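Local coordinates for protein Esterase/lipase (Lactobacillus rhamnosus, PDB 4N5H) that probably hydrolyses carboxylic esters, and may also transfer their acyl groups, as an esterase of the alpha/beta-hydrolase fold, at residues Ala20-Arg25 / Trp77-Arg82; Tyr41-Ser46 / Ile119-Arg124; Cys89-Ser94 / Gln283-Pro288; Ala156-Gln159 / Glu163-Glu166. The protein carries 1 engineered substitution. One frame throughout, in Å; residues are numbered along the deposited sequence. Where two conformers were deposited one is given.

Interaction 1 of 4, residues Ala20-Arg25 / Trp77-Arg82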
loop_
_atom_site.group_PDB
_atom_site.type_symbol
_atom_site.label_atom_id
_atom_site.label_comp_id
_atom_site.label_asym_id
_atom_site.label_seq_id
_atom_site.Cartn_x
_atom_site.Cartn_y
_atom_site.Cartn_z
ATOM N N ALA A 20 8.720 -12.301 -10.368
ATOM C CA ALA A 20 9.267 -11.036 -9.885
ATOM C C ALA A 20 8.963 -9.907 -10.882
ATOM O O ALA A 20 8.667 -8.789 -10.419
ATOM C CB ALA A 20 10.812 -11.173 -9.675
ATOM N N ARG A 21 9.079 -10.152 -12.191
ATOM C CA ARG A 21 8.822 -9.140 -13.215
ATOM C C ARG A 21 7.335 -8.720 -13.134
ATOM O O ARG A 21 6.984 -7.539 -13.186
ATOM C CB ARG A 21 9.110 -9.621 -14.643
ATOM C CG ARG A 21 10.598 -9.763 -14.972
ATOM C CD ARG A 21 10.939 -10.246 -16.378
ATOM N NE ARG A 21 9.924 -11.001 -17.048
ATOM C CZ ARG A 21 10.039 -12.269 -17.369
ATOM N NH1 ARG A 21 11.129 -12.993 -17.007
ATOM N NH2 ARG A 21 9.033 -12.808 -18.018
ATOM N N ASP A 22 6.448 -9.710 -12.990
ATOM C CA ASP A 22 5.029 -9.426 -12.886
ATOM C C ASP A 22 4.662 -8.601 -11.627
ATOM O O ASP A 22 3.858 -7.700 -11.689
ATOM C CB ASP A 22 4.176 -10.737 -12.862
ATOM C CG ASP A 22 4.209 -11.504 -14.202
ATOM O OD1 ASP A 22 4.609 -10.897 -15.225
ATOM O OD2 ASP A 22 3.943 -12.746 -14.265
ATOM N N LYS A 23 5.287 -8.936 -10.464
ATOM C CA LYS A 23 5.062 -8.208 -9.267
ATOM C C LYS A 23 5.519 -6.778 -9.396
ATOM O O LYS A 23 4.778 -5.908 -9.025
ATOM C CB LYS A 23 5.784 -8.881 -8.121
ATOM C CG LYS A 23 5.568 -8.253 -6.771
ATOM C CD LYS A 23 6.438 -9.062 -5.755
ATOM C CE LYS A 23 6.235 -8.594 -4.313
ATOM N NZ LYS A 23 7.347 -9.244 -3.502
ATOM N N ALA A 24 6.678 -6.570 -10.022
ATOM C CA ALA A 24 7.269 -5.190 -10.189
ATOM C C ALA A 24 6.318 -4.400 -11.110
ATOM O O ALA A 24 5.943 -3.245 -10.850
ATOM C CB ALA A 24 8.680 -5.237 -10.789
ATOM N N ARG A 25 5.854 -5.078 -12.171
ATOM C CA ARG A 25 4.906 -4.376 -13.125
ATOM C C ARG A 25 3.654 -3.967 -12.428
ATOM O O ARG A 25 3.186 -2.808 -12.619
ATOM C CB ARG A 25 4.593 -5.278 -14.315
ATOM C CG ARG A 25 3.596 -4.627 -15.291
ATOM C CD ARG A 25 3.148 -5.602 -16.411
ATOM N NE ARG A 25 4.321 -6.252 -16.890
ATOM C CZ ARG A 25 4.635 -7.543 -16.720
ATOM N NH1 ARG A 25 3.758 -8.350 -16.244
ATOM N NH2 ARG A 25 5.837 -7.955 -17.028
ATOM N N TRP A 77 1.712 -23.063 -18.476
ATOM C CA TRP A 77 1.094 -24.206 -17.773
ATOM C C TRP A 77 1.588 -24.542 -16.374
ATOM O O TRP A 77 0.943 -25.303 -15.639
ATOM C CB TRP A 77 1.000 -25.469 -18.716
ATOM C CG TRP A 77 0.504 -25.327 -20.117
ATOM C CD1 TRP A 77 -0.787 -25.340 -20.521
ATOM C CD2 TRP A 77 1.265 -25.104 -21.307
ATOM N NE1 TRP A 77 -0.882 -25.169 -21.824
ATOM C CE2 TRP A 77 0.355 -25.023 -22.369
ATOM C CE3 TRP A 77 2.646 -25.007 -21.578
ATOM C CZ2 TRP A 77 0.748 -24.828 -23.723
ATOM C CZ3 TRP A 77 3.051 -24.853 -22.866
ATOM C CH2 TRP A 77 2.100 -24.746 -23.963
ATOM N N PHE A 78 2.688 -23.852 -15.986
ATOM C CA PHE A 78 3.408 -24.048 -14.730
ATOM C C PHE A 78 3.262 -22.909 -13.726
ATOM O O PHE A 78 3.651 -23.007 -12.561
ATOM C CB PHE A 78 4.944 -24.173 -15.010
ATOM C CG PHE A 78 5.408 -25.557 -15.433
ATOM C CD1 PHE A 78 5.406 -25.924 -16.770
ATOM C CD2 PHE A 78 5.871 -26.464 -14.473
ATOM C CE1 PHE A 78 5.887 -27.175 -17.200
ATOM C CE2 PHE A 78 6.324 -27.729 -14.910
ATOM C CZ PHE A 78 6.302 -28.063 -16.232
ATOM N N TYR A 79 2.637 -21.807 -14.165
ATOM C CA TYR A 79 2.690 -20.534 -13.429
ATOM C C TYR A 79 1.356 -19.816 -13.579
ATOM O O TYR A 79 0.689 -19.848 -14.615
ATOM C CB TYR A 79 3.808 -19.625 -13.954
ATOM C CG TYR A 79 3.850 -18.216 -13.492
ATOM C CD1 TYR A 79 3.397 -17.207 -14.278
ATOM C CD2 TYR A 79 4.230 -17.903 -12.221
ATOM C CE1 TYR A 79 3.397 -15.910 -13.848
ATOM C CE2 TYR A 79 4.191 -16.615 -11.732
ATOM C CZ TYR A 79 3.767 -15.588 -12.572
ATOM O OH TYR A 79 3.711 -14.232 -12.152
ATOM N N GLY A 80 1.014 -19.092 -12.522
ATOM C CA GLY A 80 -0.090 -18.115 -12.604
ATOM C C GLY A 80 -1.228 -18.484 -11.676
ATOM O O GLY A 80 -1.280 -19.548 -11.055
ATOM N N ASP A 81 -2.210 -17.578 -11.593
ATOM C CA ASP A 81 -3.378 -17.804 -10.788
ATOM C C ASP A 81 -4.483 -16.840 -11.230
ATOM O O ASP A 81 -4.272 -16.134 -12.217
ATOM C CB ASP A 81 -3.095 -17.662 -9.263
ATOM C CG ASP A 81 -2.561 -16.301 -8.867
ATOM O OD1 ASP A 81 -2.898 -15.272 -9.506
ATOM O OD2 ASP A 81 -1.655 -16.235 -7.945
ATOM N N ARG A 82 -5.641 -16.865 -10.579
ATOM C CA ARG A 82 -6.768 -16.005 -10.958
ATOM C C ARG A 82 -6.488 -14.523 -10.867
ATOM O O ARG A 82 -7.247 -13.720 -11.412
ATOM C CB ARG A 82 -7.989 -16.347 -10.115
ATOM C CG ARG A 82 -7.859 -16.097 -8.615
ATOM C CD ARG A 82 -9.140 -16.518 -7.876
ATOM N NE ARG A 82 -8.792 -16.661 -6.477
ATOM C CZ ARG A 82 -8.483 -15.686 -5.618
ATOM N NH1 ARG A 82 -8.771 -14.402 -5.839
ATOM N NH2 ARG A 82 -7.939 -16.050 -4.447
#

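Interaction 2 of 4, residues Tyr41-Ser46 / Ile119-Arg124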
loop_
_atom_site.group_PDB
_atom_site.type_symbol
_atom_site.label_atom_id
_atom_site.label_comp_id
_atom_site.label_asym_id
_atom_site.label_seq_id
_atom_site.Cartn_x
_atom_site.Cartn_y
_atom_site.Cartn_z
ATOM N N TYR A 41 -14.040 -17.088 -5.338
ATOM C CA TYR A 41 -15.078 -18.037 -5.291
ATOM C C TYR A 41 -14.544 -19.445 -5.585
ATOM O O TYR A 41 -13.912 -19.683 -6.639
ATOM C CB TYR A 41 -16.064 -17.744 -6.398
ATOM C CG TYR A 41 -16.986 -16.573 -6.322
ATOM C CD1 TYR A 41 -16.709 -15.356 -6.999
ATOM C CD2 TYR A 41 -18.163 -16.655 -5.624
ATOM C CE1 TYR A 41 -17.603 -14.317 -7.002
ATOM C CE2 TYR A 41 -19.054 -15.598 -5.622
ATOM C CZ TYR A 41 -18.776 -14.473 -6.360
ATOM O OH TYR A 41 -19.762 -13.467 -6.383
ATOM N N ARG A 42 -14.869 -20.409 -4.708
ATOM C CA ARG A 42 -14.543 -21.773 -5.073
ATOM C C ARG A 42 -15.496 -22.210 -6.168
ATOM O O ARG A 42 -16.706 -22.070 -6.048
ATOM C CB ARG A 42 -14.772 -22.684 -3.852
ATOM C CG ARG A 42 -13.748 -22.584 -2.762
ATOM C CD ARG A 42 -14.175 -23.443 -1.584
ATOM N NE ARG A 42 -13.182 -23.342 -0.557
ATOM C CZ ARG A 42 -13.172 -24.115 0.534
ATOM N NH1 ARG A 42 -14.039 -25.104 0.648
ATOM N NH2 ARG A 42 -12.163 -23.967 1.411
ATOM N N TYR A 43 -14.983 -22.870 -7.192
ATOM C CA TYR A 43 -15.875 -23.390 -8.211
ATOM C C TYR A 43 -16.166 -24.932 -8.132
ATOM O O TYR A 43 -16.921 -25.442 -8.955
ATOM C CB TYR A 43 -15.438 -22.982 -9.657
ATOM C CG TYR A 43 -14.053 -23.296 -10.090
ATOM C CD1 TYR A 43 -13.696 -24.612 -10.321
ATOM C CD2 TYR A 43 -13.049 -22.306 -10.245
ATOM C CE1 TYR A 43 -12.473 -24.923 -10.813
ATOM C CE2 TYR A 43 -11.798 -22.643 -10.698
ATOM C CZ TYR A 43 -11.503 -23.926 -10.972
ATOM O OH TYR A 43 -10.185 -24.261 -11.399
ATOM N N GLU A 44 -15.564 -25.551 -7.142
ATOM C CA GLU A 44 -15.943 -26.875 -6.761
ATOM C C GLU A 44 -15.764 -27.087 -5.267
ATOM O O GLU A 44 -15.256 -26.234 -4.576
ATOM C CB GLU A 44 -15.266 -27.871 -7.693
ATOM C CG GLU A 44 -13.846 -27.874 -7.596
ATOM C CD GLU A 44 -13.160 -28.734 -8.747
ATOM O OE1 GLU A 44 -12.813 -29.896 -8.426
ATOM O OE2 GLU A 44 -12.971 -28.370 -9.913
ATOM N N GLN A 45 -16.105 -28.276 -4.792
ATOM C CA GLN A 45 -15.950 -28.539 -3.356
ATOM C C GLN A 45 -14.517 -28.877 -3.031
ATOM O O GLN A 45 -14.177 -30.071 -2.873
ATOM C CB GLN A 45 -16.915 -29.627 -2.855
ATOM C CG GLN A 45 -18.380 -29.322 -3.090
ATOM C CD GLN A 45 -19.263 -30.403 -2.465
ATOM O OE1 GLN A 45 -19.130 -31.584 -2.767
ATOM N NE2 GLN A 45 -20.121 -30.011 -1.574
ATOM N N SER A 46 -13.636 -27.879 -2.974
ATOM C CA SER A 46 -12.213 -28.108 -2.781
ATOM C C SER A 46 -11.605 -26.917 -2.098
ATOM O O SER A 46 -11.975 -25.755 -2.412
ATOM C CB SER A 46 -11.635 -28.240 -4.203
ATOM O OG SER A 46 -10.229 -28.136 -4.237
ATOM N N ILE A 119 -10.872 -25.827 -15.862
ATOM C CA ILE A 119 -11.546 -24.765 -16.686
ATOM C C ILE A 119 -13.001 -25.051 -16.945
ATOM O O ILE A 119 -13.865 -24.181 -16.745
ATOM C CB ILE A 119 -10.731 -24.453 -17.977
ATOM C CG1 ILE A 119 -9.346 -23.943 -17.701
ATOM C CG2 ILE A 119 -11.461 -23.527 -18.861
ATOM C CD1 ILE A 119 -8.335 -23.977 -18.840
ATOM N N PHE A 120 -13.340 -26.304 -17.328
ATOM C CA PHE A 120 -14.741 -26.636 -17.552
ATOM C C PHE A 120 -15.568 -26.535 -16.256
ATOM O O PHE A 120 -16.722 -26.130 -16.289
ATOM C CB PHE A 120 -14.883 -28.031 -18.171
ATOM C CG PHE A 120 -14.943 -27.997 -19.650
ATOM C CD1 PHE A 120 -13.725 -27.992 -20.370
ATOM C CD2 PHE A 120 -16.149 -27.899 -20.313
ATOM C CE1 PHE A 120 -13.748 -27.909 -21.735
ATOM C CE2 PHE A 120 -16.200 -27.818 -21.696
ATOM C CZ PHE A 120 -15.007 -27.749 -22.386
ATOM N N ALA A 121 -14.961 -26.833 -15.100
ATOM C CA ALA A 121 -15.694 -26.653 -13.847
ATOM C C ALA A 121 -16.004 -25.203 -13.529
ATOM O O ALA A 121 -17.124 -24.872 -13.070
ATOM C CB ALA A 121 -14.883 -27.214 -12.665
ATOM N N SER A 122 -15.059 -24.292 -13.874
ATOM C CA SER A 122 -15.323 -22.845 -13.726
ATOM C C SER A 122 -16.399 -22.406 -14.684
ATOM O O SER A 122 -17.269 -21.604 -14.302
ATOM C CB SER A 122 -14.068 -21.994 -13.916
ATOM O OG SER A 122 -13.626 -21.880 -15.248
ATOM N N LEU A 123 -16.446 -22.963 -15.887
ATOM C CA LEU A 123 -17.525 -22.584 -16.848
ATOM C C LEU A 123 -18.879 -23.107 -16.346
ATOM O O LEU A 123 -19.877 -22.432 -16.413
ATOM C CB LEU A 123 -17.276 -23.207 -18.240
ATOM C CG LEU A 123 -15.950 -22.873 -18.933
ATOM C CD1 LEU A 123 -15.830 -23.618 -20.258
ATOM C CD2 LEU A 123 -15.832 -21.464 -19.196
ATOM N N ARG A 124 -18.915 -24.367 -15.862
ATOM C CA ARG A 124 -20.088 -24.932 -15.287
ATOM C C ARG A 124 -20.595 -24.142 -14.091
ATOM O O ARG A 124 -21.772 -23.869 -13.983
ATOM C CB ARG A 124 -19.895 -26.399 -14.890
ATOM C CG ARG A 124 -21.218 -27.124 -14.689
ATOM C CD ARG A 124 -21.053 -28.696 -14.652
ATOM N NE ARG A 124 -20.002 -29.130 -15.590
ATOM C CZ ARG A 124 -20.156 -29.277 -16.903
ATOM N NH1 ARG A 124 -21.374 -29.194 -17.445
ATOM N NH2 ARG A 124 -19.091 -29.552 -17.660
#

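Interaction 3 of 4, residues Cys89-Ser94 / Gln283-Pro288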
loop_
_atom_site.group_PDB
_atom_site.type_symbol
_atom_site.label_atom_id
_atom_site.label_comp_id
_atom_site.label_asym_id
_atom_site.label_seq_id
_atom_site.Cartn_x
_atom_site.Cartn_y
_atom_site.Cartn_z
ATOM N N CYS A 89 -8.424 -7.912 -17.019
ATOM C CA CYS A 89 -9.842 -8.210 -16.740
ATOM C C CYS A 89 -10.607 -6.988 -16.286
ATOM O O CYS A 89 -11.749 -6.779 -16.706
ATOM C CB CYS A 89 -9.978 -9.349 -15.751
ATOM S SG CYS A 89 -9.514 -10.986 -16.421
ATOM N N ARG A 90 -10.030 -6.177 -15.379
ATOM C CA ARG A 90 -10.722 -4.947 -14.970
ATOM C C ARG A 90 -10.954 -4.039 -16.162
ATOM O O ARG A 90 -12.028 -3.402 -16.301
ATOM C CB ARG A 90 -9.860 -4.179 -13.958
ATOM C CG ARG A 90 -9.714 -4.832 -12.593
ATOM C CD ARG A 90 -8.571 -4.204 -11.774
ATOM N NE ARG A 90 -8.620 -4.758 -10.423
ATOM C CZ ARG A 90 -7.523 -4.993 -9.643
ATOM N NH1 ARG A 90 -6.297 -4.674 -9.998
ATOM N NH2 ARG A 90 -7.679 -5.505 -8.446
ATOM N N TYR A 91 -9.947 -3.924 -17.029
ATOM C CA TYR A 91 -10.135 -3.086 -18.216
ATOM C C TYR A 91 -11.357 -3.549 -19.031
ATOM O O TYR A 91 -12.241 -2.762 -19.403
ATOM C CB TYR A 91 -8.904 -2.952 -19.152
ATOM C CG TYR A 91 -9.276 -2.128 -20.336
ATOM C CD1 TYR A 91 -9.429 -0.718 -20.205
ATOM C CD2 TYR A 91 -9.537 -2.722 -21.572
ATOM C CE1 TYR A 91 -9.855 0.020 -21.279
ATOM C CE2 TYR A 91 -9.976 -1.932 -22.635
ATOM C CZ TYR A 91 -10.148 -0.594 -22.461
ATOM O OH TYR A 91 -10.535 0.212 -23.527
ATOM N N LEU A 92 -11.392 -4.818 -19.329
ATOM C CA LEU A 92 -12.527 -5.295 -20.130
ATOM C C LEU A 92 -13.844 -5.018 -19.416
ATOM O O LEU A 92 -14.806 -4.568 -20.036
ATOM C CB LEU A 92 -12.338 -6.770 -20.459
ATOM C CG LEU A 92 -11.086 -7.181 -21.186
ATOM C CD1 LEU A 92 -11.003 -8.690 -21.326
ATOM C CD2 LEU A 92 -11.032 -6.422 -22.545
ATOM N N ALA A 93 -13.923 -5.295 -18.116
ATOM C CA ALA A 93 -15.148 -5.032 -17.338
ATOM C C ALA A 93 -15.551 -3.554 -17.370
ATOM O O ALA A 93 -16.746 -3.244 -17.480
ATOM C CB ALA A 93 -14.963 -5.474 -15.853
ATOM N N SER A 94 -14.567 -2.682 -17.353
ATOM C CA SER A 94 -14.831 -1.247 -17.336
ATOM C C SER A 94 -15.545 -0.776 -18.620
ATOM O O SER A 94 -16.168 0.307 -18.601
ATOM C CB SER A 94 -13.524 -0.413 -17.158
ATOM O OG SER A 94 -12.767 -0.340 -18.366
ATOM N N GLN A 283 -0.576 -7.427 -20.551
ATOM C CA GLN A 283 0.330 -6.906 -19.527
ATOM C C GLN A 283 0.246 -5.414 -19.297
ATOM O O GLN A 283 0.431 -5.000 -18.156
ATOM C CB GLN A 283 1.772 -7.270 -19.845
ATOM C CG GLN A 283 1.994 -8.742 -19.796
ATOM C CD GLN A 283 3.480 -9.100 -20.096
ATOM O OE1 GLN A 283 4.230 -8.352 -20.734
ATOM N NE2 GLN A 283 3.901 -10.223 -19.437
ATOM N N HIS A 284 -0.103 -4.623 -20.320
ATOM C CA HIS A 284 -0.238 -3.162 -20.219
ATOM C C HIS A 284 -1.480 -2.676 -20.907
ATOM O O HIS A 284 -1.453 -2.131 -22.070
ATOM C CB HIS A 284 0.981 -2.504 -20.835
ATOM C CG HIS A 284 2.163 -2.531 -19.931
ATOM N ND1 HIS A 284 2.285 -1.650 -18.881
ATOM C CD2 HIS A 284 3.159 -3.399 -19.812
ATOM C CE1 HIS A 284 3.379 -1.965 -18.179
ATOM N NE2 HIS A 284 3.907 -3.033 -18.730
ATOM N N TRP A 285 -2.602 -2.829 -20.200
ATOM C CA TRP A 285 -3.891 -2.357 -20.725
ATOM C C TRP A 285 -3.899 -0.916 -21.121
ATOM O O TRP A 285 -4.654 -0.524 -22.002
ATOM C CB TRP A 285 -4.982 -2.610 -19.673
ATOM C CG TRP A 285 -4.918 -1.678 -18.526
ATOM C CD1 TRP A 285 -4.164 -1.807 -17.412
ATOM C CD2 TRP A 285 -5.505 -0.367 -18.459
ATOM N NE1 TRP A 285 -4.273 -0.649 -16.647
ATOM C CE2 TRP A 285 -5.137 0.200 -17.229
ATOM C CE3 TRP A 285 -6.414 0.318 -19.258
ATOM C CZ2 TRP A 285 -5.554 1.432 -16.829
ATOM C CZ3 TRP A 285 -6.775 1.536 -18.900
ATOM C CH2 TRP A 285 -6.375 2.121 -17.688
ATOM N N GLU A 286 -3.020 -0.124 -20.465
ATOM C CA GLU A 286 -3.132 1.325 -20.553
ATOM C C GLU A 286 -2.436 1.875 -21.811
ATOM O O GLU A 286 -2.597 3.029 -22.155
ATOM C CB GLU A 286 -2.548 1.932 -19.239
ATOM C CG GLU A 286 -1.019 2.039 -19.117
ATOM C CD GLU A 286 -0.282 0.763 -18.756
ATOM O OE1 GLU A 286 -0.901 -0.345 -18.732
ATOM O OE2 GLU A 286 0.915 0.829 -18.529
ATOM N N TRP A 287 -1.610 1.070 -22.477
ATOM C CA TRP A 287 -0.941 1.622 -23.619
ATOM C C TRP A 287 -1.993 1.847 -24.745
ATOM O O TRP A 287 -2.858 1.001 -24.985
ATOM C CB TRP A 287 0.063 0.695 -24.163
ATOM C CG TRP A 287 1.206 0.356 -23.275
ATOM C CD1 TRP A 287 1.535 0.902 -22.108
ATOM C CD2 TRP A 287 2.252 -0.559 -23.628
ATOM N NE1 TRP A 287 2.721 0.366 -21.665
ATOM C CE2 TRP A 287 3.177 -0.549 -22.571
ATOM C CE3 TRP A 287 2.475 -1.399 -24.751
ATOM C CZ2 TRP A 287 4.293 -1.407 -22.528
ATOM C CZ3 TRP A 287 3.625 -2.228 -24.746
ATOM C CH2 TRP A 287 4.525 -2.208 -23.655
ATOM N N PRO A 288 -1.806 2.896 -25.588
ATOM C CA PRO A 288 -2.708 3.112 -26.758
ATOM C C PRO A 288 -2.890 1.907 -27.677
ATOM O O PRO A 288 -4.012 1.585 -28.064
ATOM C CB PRO A 288 -1.996 4.260 -27.511
ATOM C CG PRO A 288 -1.233 4.991 -26.453
ATOM C CD PRO A 288 -0.890 4.038 -25.362
#

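Interaction 4 of 4, residues Ala156-Gln159 / Glu163-Glu166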
loop_
_atom_site.group_PDB
_atom_site.type_symbol
_atom_site.label_atom_id
_atom_site.label_comp_id
_atom_site.label_asym_id
_atom_site.label_seq_id
_atom_site.Cartn_x
_atom_site.Cartn_y
_atom_site.Cartn_z
ATOM N N ALA A 156 -12.557 -24.590 -26.693
ATOM C CA ALA A 156 -13.500 -24.256 -27.775
ATOM C C ALA A 156 -13.846 -25.517 -28.603
ATOM O O ALA A 156 -15.018 -25.703 -28.921
ATOM C CB ALA A 156 -12.917 -23.215 -28.691
ATOM N N CYS A 157 -12.884 -26.358 -28.841
ATOM C CA CYS A 157 -13.128 -27.597 -29.595
ATOM C C CYS A 157 -13.838 -28.648 -28.769
ATOM O O CYS A 157 -14.804 -29.307 -29.223
ATOM C CB CYS A 157 -11.812 -28.170 -30.057
ATOM S SG CYS A 157 -10.970 -27.154 -31.313
ATOM N N ILE A 158 -13.380 -28.797 -27.535
ATOM C CA ILE A 158 -13.969 -29.800 -26.627
ATOM C C ILE A 158 -15.423 -29.519 -26.401
ATOM O O ILE A 158 -16.247 -30.439 -26.386
ATOM C CB ILE A 158 -13.189 -29.926 -25.312
ATOM C CG1 ILE A 158 -11.760 -30.389 -25.565
ATOM C CG2 ILE A 158 -13.897 -30.853 -24.321
ATOM C CD1 ILE A 158 -10.797 -30.076 -24.455
ATOM N N GLN A 159 -15.815 -28.273 -26.237
ATOM C CA GLN A 159 -17.182 -27.934 -26.027
ATOM C C GLN A 159 -18.092 -28.379 -27.192
ATOM O O GLN A 159 -19.288 -28.536 -26.969
ATOM C CB GLN A 159 -17.278 -26.425 -25.753
ATOM C CG GLN A 159 -18.669 -25.832 -25.759
ATOM C CD GLN A 159 -19.564 -26.274 -24.610
ATOM O OE1 GLN A 159 -19.106 -26.884 -23.662
ATOM N NE2 GLN A 159 -20.834 -25.904 -24.681
ATOM N N GLU A 163 -16.934 -36.748 -28.359
ATOM C CA GLU A 163 -15.794 -37.610 -28.256
ATOM C C GLU A 163 -14.670 -36.947 -27.401
ATOM O O GLU A 163 -13.970 -37.603 -26.621
ATOM C CB GLU A 163 -15.245 -37.949 -29.636
ATOM C CG GLU A 163 -14.046 -38.888 -29.604
ATOM N N LEU A 164 -14.403 -35.664 -27.667
ATOM C CA LEU A 164 -13.339 -34.983 -26.856
ATOM C C LEU A 164 -13.784 -34.759 -25.445
ATOM O O LEU A 164 -13.015 -34.827 -24.548
ATOM C CB LEU A 164 -12.967 -33.674 -27.492
ATOM C CG LEU A 164 -12.248 -33.745 -28.846
ATOM C CD1 LEU A 164 -11.982 -32.334 -29.251
ATOM C CD2 LEU A 164 -10.979 -34.544 -28.779
ATOM N N GLN A 165 -15.029 -34.469 -25.248
ATOM C CA GLN A 165 -15.579 -34.419 -23.877
ATOM C C GLN A 165 -15.308 -35.736 -23.144
ATOM O O GLN A 165 -14.938 -35.728 -21.978
ATOM C CB GLN A 165 -17.068 -34.142 -23.898
ATOM C CG GLN A 165 -17.397 -32.717 -24.331
ATOM C CD GLN A 165 -18.759 -32.524 -24.844
ATOM O OE1 GLN A 165 -19.714 -33.294 -24.517
ATOM N NE2 GLN A 165 -18.929 -31.521 -25.685
ATOM N N GLU A 166 -15.546 -36.861 -23.804
ATOM C CA GLU A 166 -15.286 -38.154 -23.120
ATOM C C GLU A 166 -13.824 -38.291 -22.840
ATOM O O GLU A 166 -13.442 -38.726 -21.734
ATOM C CB GLU A 166 -15.730 -39.282 -24.025
ATOM C CG GLU A 166 -17.238 -39.220 -24.202
ATOM C CD GLU A 166 -18.017 -40.108 -23.293
ATOM O OE1 GLU A 166 -17.382 -40.841 -22.523
ATOM O OE2 GLU A 166 -19.274 -40.097 -23.386
#

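Interaction 1 of 4, residues Ala20-Arg25 / Trp77-Arg82
Asp22 meets the hydroxyl end of Tyr79, its OD2 lying near the plane of the ring at the edge and 2.6 Å from Tyr79 OH. The phenol donates to the anti lone pair of OD2. The carboxylate is turned 37° from the ring plane, and the link is the hydroxyl bond alone. Asp22 OD1 forms a salt bridge with Arg25 NH1 (2.9 Å), nearly one turn on, with an N-H...O angle of 158°. An aspartate suits the place because its two oxygens can serve a hydroxyl and a guanidinium at once, and the charge of Arg25 probably offsets that of the buried carboxylate. Arg25 NE also forms a salt bridge with Glu40 of the second subunit. Tyr79 belongs to the loop that follows strand 66-72 and leads to helix 86-94. Its ring lies nearly parallel to that of Trp15, so helix 2-28 holds this loop both through the polar bond and through aromatic packing about two turns earlier.

Interaction 2 of 4, residues Tyr41-Ser46 / Ile119-Arg124
Tyr43 lays its ring against the helical backbone at Ser122, beginning at CB, which is 4.1 Å from Ser122 CA. Tyr43 CG is 3.9 Å from Ser122 CA, and Ser122 N lies over the face of the ring. On one side Tyr43 CD1 approaches Ala121 CB at 3.7 Å and CE1 stays close to the same methyl. On the other, Tyr43 CD2 meets Ser122 CB at 3.8 Å, with CE2 a little farther from it. Ser122 CB stands over the face in a CH-pi contact, 4.0 Å from the Tyr43 ring centroid and 17° off the ring normal. The tip reaches past both residues: OH hydrogen-bonds to Gly103 O. The first torsion (chi1 54°) sets CG between the backbone N and the carbonyl carbon, which turns the ring toward helix 112-129 just where strand 35-42 has ended. Beside it, Glu44 OE2 comes to 3.5 Å from Ala121 CB. Small residues suit the helix here, since they let the broad ring come close to the main chain. Ser122 OG turns back to Ile119 O at 2.8 Å, leaving its CB to the ring. The contact therefore rests on dispersion and CH-pi attraction, with both hydroxyls bonded to backbone carbonyls.

Interaction 3 of 4, residues Cys89-Ser94 / Gln283-Pro288
The rings of Tyr91 and Trp285 are near parallel, with planes 21° apart, but slid well past one another: the centroid of the phenol and that of the indole six-membered ring are 5.5 Å apart. Their closest approach is Tyr91 CD1 to Trp285 CE3, 3.3 Å. Glu286 CB lies on the opposite side of the indole plane from Tyr91, 3.7 Å above the Trp285 ring and over its centre, and Trp285 NE1 hydrogen-bonds to Arg30 O. The His284 ring has Trp287 CZ2 3.4 Å above one face. Tyr91 reaches across with CG anti to its backbone N (chi1 177°), and Ile291 and Leu295 of helix 288-311 also pack on it. Helix 86-94 is thus joined to the type I turn, His284 to Trp287, that precedes helix 288-311. Large aromatics suit this buried site, where two broad ring systems can span the gap between backbones. His284 ND1 donates to the syn side of Glu286 OE2 at 2.9 Å, at an N-H...O angle of 162°, and His284 NE2 hydrogen-bonds to Glu40 of the second subunit. The apolar pair inside the chain adjoins a hydrogen-bonded turn that faces the second subunit; its two carboxylates may favour a protonated imidazole, though nearby Arg25 would work against it.

Interaction 4 of 4, residues Ala156-Gln159 / Glu163-Glu166
Ile158 and Leu164 make the close apolar part of the contact, their side chains crossing at about a right angle with Ile158 CG1 4.0 Å from Leu164 CB. The Leu164 branch CD1 goes on toward Cys157, reaching its CB at 4.2 Å. Phe120 and Ile116 of helix 112-129 also touch Ile158, and Val226 touches both Cys157 and Leu164, so branched aliphatic residues fit a place enclosed by several helices. Two successive helices are joined here by a short link: helix 147-158, which follows the probable nucleophile elbow at Ser146 of the alpha/beta-hydrolase fold, gives way within a few residues to helix 162-168. Toward the outside the contact turns polar. Gln165, partly exposed, passes along Ile158 in the opposite direction, its CG 4.0 Å from Ile158 CG2. The chain is extended beyond CG (chi2 158°), which brings the amide beside Ile158, where Gln165 NE2 donates to Ile158 O at 3.0 Å with an N-H...O angle of 158°. That donor lies in the carbonyl plane, and the oxygen close to the amide plane. A glutamine suits this edge because its methylenes pack on isoleucine while its amide supplies a donor to a carbonyl near a helix end.

In the fold
Interactions 3 and 4 are buried contacts on opposite sides of the chain's centre, about 31 Å apart between centres, whereas interactions 1 and 2 are partly buried. Helix 112-129, which receives Tyr43 in interaction 2, also packs through Phe120 on the end of helix 147-158 used in interaction 4. Interactions 1 and 3 meet through Arg25, whose CD lies 3.3 Å from Gln283 O, and both reach Glu40 of the second subunit; interaction 2 borders the third subunit. The chemistry follows place: a charged hydrogen bond in interaction 1; ring-on-backbone packing in interaction 2; offset, nearly parallel rings in interaction 3; and aliphatic packing edged by one amide in interaction 4, which no other chain of the assembly touches.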